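Local coordinates for putative uncharacterized protein (Chaetomium thermophilum, PDB 5T8V) that probably acts, as the C-terminal HEAT-repeat portion of the Scc2 cohesin loader, in loading cohesin onto chromatin, at residues I166-A171 with A228-F233. Numbering follows the deposited sequence.
Sequences IIMPLA and ASQLLF
Segments 166-171 and 228-232, on helices 149-172 and 218-232 of the helical solenoid, meet here through Met168 and Ile167 on the first and Leu231 and Gln230 on the second. Their local axes run in the same direction, 11° apart, but stay 11.1 Å from each other, and side chains bridge the interval. Met168 contributes most of the contact on its side: bent at both chi2 and chi3 (-67° and -68°), its chain brings CE to 3.5 Å from NE2 of Gln230, an apolar methyl against the amide end. The Met168 sulfur SD lies 4.2 Å from CD2 of Leu231. CD2 of Leu231 also packs against CG2 of Ile167, 3.7 Å away, the two side chains crossing at about a right angle. Gln230, partly exposed, borders the otherwise buried patch. With an alanine at Met168, a gap is likely to open between the helices, depriving the Gln230 amide and Leu231 CD2 of their thioether neighbour. Around this seam, Leu204 of helix 190-213 touches Leu231, Phe253 of helix 247-267 covers Ile167, and Ile163 contacts both Met168 and Leu231. Such aliphatic and thioether packing between non-consecutive helices is in keeping with an all-helical HEAT-repeat solenoid.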
loop_
_atom_site.group_PDB
_atom_site.type_symbol
_atom_site.label_atom_id
_atom_site.label_comp_id
_atom_site.label_asym_id
_atom_site.label_seq_id
_atom_site.Cartn_x
_atom_site.Cartn_y
_atom_site.Cartn_z
ATOM N N ILE A 166 0.721 47.003 30.370
ATOM C CA ILE A 166 1.848 47.551 29.620
ATOM C C ILE A 166 2.464 46.496 28.709
ATOM O O ILE A 166 2.500 46.664 27.486
ATOM C CB ILE A 166 2.899 48.139 30.580
ATOM C CG1 ILE A 166 2.274 49.289 31.382
ATOM C CG2 ILE A 166 4.121 48.622 29.802
ATOM C CD1 ILE A 166 3.223 50.024 32.312
ATOM N N ILE A 167 2.953 45.403 29.296
ATOM C CA ILE A 167 3.739 44.431 28.536
ATOM C C ILE A 167 2.910 43.852 27.395
ATOM O O ILE A 167 3.297 43.915 26.221
ATOM C CB ILE A 167 4.267 43.326 29.468
ATOM C CG1 ILE A 167 5.119 43.937 30.586
ATOM C CG2 ILE A 167 5.096 42.317 28.687
ATOM C CD1 ILE A 167 5.389 42.995 31.739
ATOM N N MET A 168 1.751 43.283 27.725
ATOM C CA MET A 168 0.913 42.664 26.701
ATOM C C MET A 168 0.407 43.675 25.680
ATOM O O MET A 168 0.613 43.457 24.473
ATOM C CB MET A 168 -0.245 41.918 27.372
ATOM C CG MET A 168 0.195 40.830 28.350
ATOM S SD MET A 168 1.031 39.432 27.571
ATOM C CE MET A 168 -0.307 38.702 26.632
ATOM N N PRO A 169 -0.241 44.779 26.065
ATOM C CA PRO A 169 -0.715 45.724 25.040
ATOM C C PRO A 169 0.400 46.315 24.197
ATOM O O PRO A 169 0.169 46.638 23.025
ATOM C CB PRO A 169 -1.442 46.801 25.860
ATOM C CG PRO A 169 -0.934 46.650 27.254
ATOM C CD PRO A 169 -0.620 45.202 27.424
ATOM N N LEU A 170 1.606 46.470 24.750
ATOM C CA LEU A 170 2.719 46.963 23.946
ATOM C C LEU A 170 3.179 45.914 22.945
ATOM O O LEU A 170 3.455 46.235 21.784
ATOM C CB LEU A 170 3.880 47.386 24.845
ATOM C CG LEU A 170 3.803 48.800 25.426
ATOM C CD1 LEU A 170 4.882 49.002 26.474
ATOM C CD2 LEU A 170 3.942 49.842 24.332
ATOM N N ALA A 171 3.271 44.655 23.376
ATOM C CA ALA A 171 3.647 43.593 22.451
ATOM C C ALA A 171 2.624 43.450 21.332
ATOM O O ALA A 171 2.991 43.235 20.171
ATOM C CB ALA A 171 3.801 42.274 23.206
ATOM N N ALA A 228 2.296 34.362 34.844
ATOM C CA ALA A 228 3.303 33.775 33.969
ATOM C C ALA A 228 2.650 33.027 32.817
ATOM O O ALA A 228 3.084 33.142 31.664
ATOM C CB ALA A 228 4.213 32.844 34.766
ATOM N N SER A 229 1.604 32.251 33.110
ATOM C CA SER A 229 0.860 31.587 32.049
ATOM C C SER A 229 0.387 32.592 31.008
ATOM O O SER A 229 0.391 32.303 29.807
ATOM C CB SER A 229 -0.328 30.826 32.637
ATOM O OG SER A 229 -1.154 30.299 31.610
ATOM N N GLN A 230 -0.015 33.786 31.449
ATOM C CA GLN A 230 -0.447 34.807 30.499
ATOM C C GLN A 230 0.728 35.321 29.674
ATOM O O GLN A 230 0.627 35.453 28.449
ATOM C CB GLN A 230 -1.139 35.954 31.240
ATOM C CG GLN A 230 -1.678 37.053 30.333
ATOM C CD GLN A 230 -2.599 36.524 29.244
ATOM O OE1 GLN A 230 -3.820 36.516 29.401
ATOM N NE2 GLN A 230 -2.014 36.081 28.133
ATOM N N LEU A 231 1.855 35.617 30.329
ATOM C CA LEU A 231 3.035 36.085 29.609
ATOM C C LEU A 231 3.559 35.052 28.624
ATOM O O LEU A 231 4.259 35.416 27.672
ATOM C CB LEU A 231 4.154 36.446 30.589
ATOM C CG LEU A 231 4.251 37.889 31.083
ATOM C CD1 LEU A 231 5.414 38.011 32.055
ATOM C CD2 LEU A 231 4.425 38.866 29.929
ATOM N N LEU A 232 3.249 33.772 28.838
ATOM C CA LEU A 232 3.770 32.724 27.966
ATOM C C LEU A 232 3.275 32.901 26.537
ATOM O O LEU A 232 4.025 32.674 25.581
ATOM C CB LEU A 232 3.365 31.357 28.517
ATOM C CG LEU A 232 3.888 30.117 27.796
ATOM C CD1 LEU A 232 5.394 29.991 27.953
ATOM C CD2 LEU A 232 3.183 28.886 28.335
ATOM N N PHE A 233 2.017 33.315 26.370
ATOM C CA PHE A 233 1.406 33.490 25.059
ATOM C C PHE A 233 1.438 34.944 24.598
ATOM O O PHE A 233 0.547 35.387 23.865
ATOM C CB PHE A 233 -0.031 32.969 25.079
ATOM C CG PHE A 233 -0.149 31.558 25.578
ATOM C CD1 PHE A 233 0.011 30.487 24.712
ATOM C CD2 PHE A 233 -0.407 31.302 26.914
ATOM C CE1 PHE A 233 -0.090 29.186 25.170
ATOM C CE2 PHE A 233 -0.509 30.005 27.380
ATOM C CZ PHE A 233 -0.351 28.944 26.508
#